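Local coordinates for penaeus monodon metallodensovirus major capsid protein (Penaeus monodon metallodensovirus, PDB 6WH7), which builds, in sixty copies, the capsid of a shrimp parvovirus, a shell that probably protects the single-stranded DNA genome, at residues Thr78-Pro84 and Leu186-Thr192; Gln164-Ser168 and Thr203-Lys207. All blocks are in the same frame, centred on the assembly; numbering follows the deposited sequence.

Contact 1. Residues Thr78-Pro84 and Leu186-Thr192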
loop_
_atom_site.group_PDB
_atom_site.type_symbol
_atom_site.label_atom_id
_atom_site.label_comp_id
_atom_site.label_asym_id
_atom_site.label_seq_id
_atom_site.Cartn_x
_atom_site.Cartn_y
_atom_site.Cartn_z
ATOM N N THR A 78 30.816 101.485 2.604
ATOM C CA THR A 78 32.239 101.245 2.416
ATOM C C THR A 78 32.883 100.696 3.682
ATOM O O THR A 78 33.725 99.797 3.617
ATOM C CB THR A 78 32.924 102.539 1.985
ATOM O OG1 THR A 78 32.359 102.979 0.748
ATOM C CG2 THR A 78 34.404 102.323 1.799
ATOM N N GLU A 79 32.508 101.232 4.832
ATOM C CA GLU A 79 33.028 100.790 6.111
ATOM C C GLU A 79 32.299 99.541 6.600
ATOM O O GLU A 79 31.168 99.257 6.206
ATOM C CB GLU A 79 32.930 101.931 7.119
ATOM C CG GLU A 79 31.532 102.428 7.320
ATOM C CD GLU A 79 31.468 103.717 8.109
ATOM O OE1 GLU A 79 32.479 104.092 8.724
ATOM O OE2 GLU A 79 30.398 104.354 8.132
ATOM N N MET A 80 32.975 98.779 7.456
ATOM C CA MET A 80 32.438 97.532 7.977
ATOM C C MET A 80 32.695 97.460 9.475
ATOM O O MET A 80 33.613 98.090 9.995
ATOM C CB MET A 80 33.079 96.323 7.299
ATOM C CG MET A 80 34.483 96.076 7.777
ATOM S SD MET A 80 35.464 95.030 6.719
ATOM C CE MET A 80 36.169 96.279 5.676
ATOM N N ILE A 81 31.872 96.683 10.165
ATOM C CA ILE A 81 32.093 96.370 11.571
ATOM C C ILE A 81 33.012 95.168 11.658
ATOM O O ILE A 81 32.782 94.150 11.003
ATOM C CB ILE A 81 30.770 96.095 12.300
ATOM C CG1 ILE A 81 29.913 97.345 12.353
ATOM C CG2 ILE A 81 31.035 95.609 13.702
ATOM C CD1 ILE A 81 30.536 98.429 13.146
ATOM N N VAL A 82 34.050 95.281 12.468
ATOM C CA VAL A 82 35.027 94.220 12.652
ATOM C C VAL A 82 34.637 93.451 13.901
ATOM O O VAL A 82 34.614 94.016 14.998
ATOM C CB VAL A 82 36.444 94.793 12.772
ATOM C CG1 VAL A 82 37.444 93.689 12.968
ATOM C CG2 VAL A 82 36.766 95.613 11.552
ATOM N N ILE A 83 34.311 92.176 13.743
ATOM C CA ILE A 83 33.917 91.373 14.893
ATOM C C ILE A 83 35.198 90.900 15.561
ATOM O O ILE A 83 35.899 90.046 15.003
ATOM C CB ILE A 83 33.039 90.183 14.484
ATOM C CG1 ILE A 83 31.919 90.633 13.552
ATOM C CG2 ILE A 83 32.450 89.524 15.700
ATOM C CD1 ILE A 83 31.074 91.689 14.105
ATOM N N PRO A 84 35.540 91.391 16.738
ATOM C CA PRO A 84 36.782 90.976 17.399
ATOM C C PRO A 84 36.638 89.593 18.020
ATOM O O PRO A 84 36.956 89.381 19.188
ATOM C CB PRO A 84 36.978 92.059 18.458
ATOM C CG PRO A 84 35.617 92.457 18.801
ATOM C CD PRO A 84 34.785 92.337 17.569
ATOM N N LEU A 186 29.468 95.974 19.155
ATOM C CA LEU A 186 30.425 95.848 18.068
ATOM C C LEU A 186 30.420 97.190 17.362
ATOM O O LEU A 186 29.609 97.458 16.479
ATOM C CB LEU A 186 30.003 94.709 17.155
ATOM C CG LEU A 186 29.865 93.366 17.867
ATOM C CD1 LEU A 186 29.136 92.373 17.005
ATOM C CD2 LEU A 186 31.218 92.824 18.231
ATOM N N ASP A 187 31.350 98.042 17.773
ATOM C CA ASP A 187 31.526 99.363 17.204
ATOM C C ASP A 187 32.800 99.525 16.398
ATOM O O ASP A 187 33.064 100.629 15.920
ATOM C CB ASP A 187 31.468 100.421 18.304
ATOM C CG ASP A 187 32.464 100.171 19.390
ATOM O OD1 ASP A 187 33.061 99.078 19.409
ATOM O OD2 ASP A 187 32.663 101.073 20.226
ATOM N N TYR A 188 33.618 98.489 16.257
ATOM C CA TYR A 188 34.905 98.687 15.610
ATOM C C TYR A 188 34.662 98.766 14.116
ATOM O O TYR A 188 34.287 97.775 13.488
ATOM C CB TYR A 188 35.873 97.556 15.937
ATOM C CG TYR A 188 36.216 97.406 17.393
ATOM C CD1 TYR A 188 36.197 98.488 18.246
ATOM C CD2 TYR A 188 36.637 96.191 17.894
ATOM C CE1 TYR A 188 36.526 98.350 19.567
ATOM C CE2 TYR A 188 36.976 96.047 19.213
ATOM C CZ TYR A 188 36.921 97.129 20.043
ATOM O OH TYR A 188 37.263 96.992 21.360
ATOM N N VAL A 189 34.921 99.930 13.534
ATOM C CA VAL A 189 34.620 100.190 12.137
ATOM C C VAL A 189 35.930 100.300 11.381
ATOM O O VAL A 189 36.856 100.992 11.816
ATOM C CB VAL A 189 33.762 101.455 11.955
ATOM C CG1 VAL A 189 32.405 101.254 12.534
ATOM C CG2 VAL A 189 34.390 102.611 12.641
ATOM N N ALA A 190 36.011 99.596 10.266
ATOM C CA ALA A 190 37.138 99.685 9.362
ATOM C C ALA A 190 36.632 100.113 8.002
ATOM O O ALA A 190 35.613 99.612 7.526
ATOM C CB ALA A 190 37.856 98.357 9.251
ATOM N N SER A 191 37.335 101.043 7.384
ATOM C CA SER A 191 37.024 101.479 6.034
ATOM C C SER A 191 38.033 100.830 5.104
ATOM O O SER A 191 39.212 101.192 5.109
ATOM C CB SER A 191 37.065 103.000 5.926
ATOM O OG SER A 191 36.769 103.423 4.608
ATOM N N THR A 192 37.579 99.871 4.312
ATOM C CA THR A 192 38.447 99.231 3.335
ATOM C C THR A 192 38.552 100.112 2.097
ATOM O O THR A 192 37.543 100.444 1.467
ATOM C CB THR A 192 37.931 97.835 3.000
ATOM O OG1 THR A 192 38.776 97.228 2.014
ATOM C CG2 THR A 192 36.476 97.868 2.542
#

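Contact 2. Residues Gln164-Ser168 and Thr203-Lys207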
loop_
_atom_site.group_PDB
_atom_site.type_symbol
_atom_site.label_atom_id
_atom_site.label_comp_id
_atom_site.label_asym_id
_atom_site.label_seq_id
_atom_site.Cartn_x
_atom_site.Cartn_y
_atom_site.Cartn_z
ATOM N N GLN A 164 39.476 83.761 2.440
ATOM C CA GLN A 164 40.644 83.976 1.608
ATOM C C GLN A 164 41.574 85.028 2.182
ATOM O O GLN A 164 42.660 85.227 1.635
ATOM C CB GLN A 164 40.199 84.365 0.208
ATOM C CG GLN A 164 39.434 83.269 -0.500
ATOM C CD GLN A 164 40.306 82.090 -0.854
ATOM O OE1 GLN A 164 40.357 81.101 -0.133
ATOM N NE2 GLN A 164 40.984 82.182 -1.985
ATOM N N GLN A 165 41.178 85.686 3.267
ATOM C CA GLN A 165 41.975 86.717 3.922
ATOM C C GLN A 165 42.307 87.852 2.954
ATOM O O GLN A 165 43.465 88.172 2.688
ATOM C CB GLN A 165 43.238 86.125 4.548
ATOM C CG GLN A 165 44.020 87.101 5.397
ATOM C CD GLN A 165 45.161 86.447 6.104
ATOM O OE1 GLN A 165 45.292 85.237 6.075
ATOM N NE2 GLN A 165 46.005 87.238 6.736
ATOM N N CYS A 166 41.252 88.437 2.392
ATOM C CA CYS A 166 41.414 89.704 1.694
ATOM C C CYS A 166 42.056 90.734 2.607
ATOM O O CYS A 166 42.934 91.494 2.186
ATOM C CB CYS A 166 40.061 90.207 1.199
ATOM S SG CYS A 166 39.241 89.130 0.032
ATOM N N LEU A 167 41.638 90.764 3.865
ATOM C CA LEU A 167 42.150 91.688 4.865
ATOM C C LEU A 167 42.975 90.891 5.860
ATOM O O LEU A 167 42.431 90.098 6.632
ATOM C CB LEU A 167 41.007 92.421 5.559
ATOM C CG LEU A 167 40.455 93.679 4.899
ATOM C CD1 LEU A 167 39.882 93.380 3.544
ATOM C CD2 LEU A 167 39.384 94.268 5.787
ATOM N N SER A 168 44.286 91.089 5.828
ATOM C CA SER A 168 45.163 90.423 6.779
ATOM C C SER A 168 45.119 91.107 8.133
ATOM O O SER A 168 44.990 90.454 9.171
ATOM C CB SER A 168 46.588 90.413 6.238
ATOM O OG SER A 168 47.481 89.855 7.177
ATOM N N THR A 203 31.760 92.437 -1.299
ATOM C CA THR A 203 32.122 91.982 -2.633
ATOM C C THR A 203 33.421 91.191 -2.648
ATOM O O THR A 203 33.582 90.294 -3.477
ATOM C CB THR A 203 32.227 93.172 -3.580
ATOM O OG1 THR A 203 33.222 94.077 -3.099
ATOM C CG2 THR A 203 30.900 93.893 -3.653
ATOM N N ILE A 204 34.367 91.529 -1.778
ATOM C CA ILE A 204 35.631 90.806 -1.743
ATOM C C ILE A 204 35.541 89.549 -0.887
ATOM O O ILE A 204 36.162 88.530 -1.204
ATOM C CB ILE A 204 36.749 91.744 -1.275
ATOM C CG1 ILE A 204 36.440 92.306 0.106
ATOM C CG2 ILE A 204 36.901 92.856 -2.264
ATOM C CD1 ILE A 204 37.583 93.062 0.713
ATOM N N PHE A 205 34.779 89.589 0.197
ATOM C CA PHE A 205 34.811 88.511 1.175
ATOM C C PHE A 205 34.129 87.262 0.639
ATOM O O PHE A 205 33.107 87.334 -0.044
ATOM C CB PHE A 205 34.161 88.972 2.473
ATOM C CG PHE A 205 34.935 90.041 3.176
ATOM C CD1 PHE A 205 36.300 90.102 3.057
ATOM C CD2 PHE A 205 34.294 91.026 3.891
ATOM C CE1 PHE A 205 37.013 91.089 3.682
ATOM C CE2 PHE A 205 35.002 92.020 4.508
ATOM C CZ PHE A 205 36.362 92.050 4.407
ATOM N N ASN A 206 34.730 86.112 0.931
ATOM C CA ASN A 206 34.241 84.826 0.462
ATOM C C ASN A 206 32.816 84.548 0.904
ATOM O O ASN A 206 31.896 84.542 0.084
ATOM C CB ASN A 206 35.148 83.706 0.959
ATOM C CG ASN A 206 34.753 82.367 0.410
ATOM O OD1 ASN A 206 34.301 82.257 -0.721
ATOM N ND2 ASN A 206 34.870 81.343 1.230
ATOM N N LYS A 207 32.626 84.304 2.193
ATOM C CA LYS A 207 31.319 83.957 2.728
ATOM C C LYS A 207 30.629 85.227 3.186
ATOM O O LYS A 207 31.123 85.919 4.079
ATOM C CB LYS A 207 31.441 82.970 3.884
ATOM C CG LYS A 207 31.992 81.630 3.481
ATOM C CD LYS A 207 32.030 80.677 4.652
ATOM C CE LYS A 207 30.631 80.254 5.043
ATOM N NZ LYS A 207 29.994 79.446 3.972
#

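Contact 1. Residues Thr78-Pro84 and Leu186-Thr192
With chi1 at -66°, Ile-81 carries CG1 anti to its carbonyl carbon and leaves CG2 anti to the backbone N, and the two branches meet different neighbours: CD1 lies 3.4 Å from Val-189 CG1, while CG2 meets Leu-186 CB at 3.7 Å. Met-80 uses its length differently. Its chain bends at chi3 (90°) and brings CE to within 3.5 Å of Thr-192 CG2, the two side chains crossing at about a right angle. These groups sit on a short antiparallel pair at the margin of a jelly-roll sheet, where strand 189-191 is the outermost member and flanks strand 79-83. The directions of the two short strands differ by 141°, antiparallel with a clear twist.

Met-80 and Ala-190 form the hydrogen-bonded pair: Met-80 N donates to Ala-190 O at 2.8 Å, and Ala-190 N returns a 2.8 Å bond to Met-80 O. Val-82 N continues the ladder to Tyr-188 O at 2.7 Å. Strand 79-83 is an inner strand, for Ile-81 and Ile-83 make backbone bonds with Leu-273 and His-271 of strand 270-274 on its other edge.

Beta-branched Ile-81 and Val-189, well suited to extended backbone, share one face of the sheet. On the other, small Ala-190 lets Val-82 CG2 approach its CB. Glu-79 brings a charge to the face of Ile-81, where it pairs with Lys-173 through OE1 and receives Thr-76 N at OE2. Beyond the regular pairing, Leu-186 reaches forward with its branched end, CD1 to Ile-83 and CD2 to Pro-84. The rigid proline and the tyrosine cross as side chains at about a right angle, Pro-84 CG lying 3.9 Å from Tyr-188 CE2, while the tyrosine OH hydrogen-bonds to Pro-179 O.

Contact 2. Residues Gln164-Ser168 and Thr203-Lys207
Leu-167 meets the ring of Phe-205 at its rim: CD1 lies 3.7 Å from Phe-205 CE1, and CD2 lies in the ring plane, 4.0 Å from Phe-205 CZ. The two side chains cross at about a right angle, and both methyls of the forked leucine end are used on the aromatic edge. The same Leu-167 CD1 also touches Ile-204 CD1 at 3.7 Å, which makes it the meeting point of three apolar side chains.

Ile-204 is the link between its neighbours. Its chi1 of 59° sets CG1 between the backbone N and the carbonyl carbon, and from there CG1 lies over one face of Phe-205, offset toward the rim, while CD1 goes on to Cys-166 CB at 3.8 Å. Cys-166 suits this place because it is short: CB packs against the isoleucine and also beside Phe-205 CE1 at 4.0 Å, and SG comes 3.4 Å from Ile-204 O. No hydrogen bond joins the two segments, and the contact is chiefly apolar.

Polar groups just outside hold the pieces in position. Asp-162 grips the turn by two successive backbone groups, OD1 accepting from Cys-166 N and OD2 from Leu-167 N, and Asp-163 OD2 takes Asn-206 ND2. Phe-205 stacks with Tyr-272, and Asn-206 OD1 accepts from Tyr-52 N of a neighbouring subunit, which places this buried cluster beside a subunit interface.

Residues 164-168 lie in the loop that follows strand 157-162. The other segment, 203-207, leads from a short helix into strand 207-211, the antiparallel partner of that strand. The packing therefore joins the two ends of the excursion between the adjacent strands E and F in the CHEF sheet of the parvoviral jelly roll.

From the N terminus the chain passes first through 78-84, then 164-168, then 186-192 and finally 203-207, so the two contacts cross: each closes a loop containing one segment of the other. Contact 1 closes about a hundred residues and brings the excursion after strand 169-179 back to strand 79-83. Contact 2 closes a much shorter loop of 34 residues, between strands 157-162 and 207-211, the latter the opposite outer strand of the same sheet. Met-80 joins them directly, with its SD 3.8 Å from Phe-205 CE2 and its CE equally near Leu-167 CD2, so that this residue of strand 79-83 packs against both segments of contact 2.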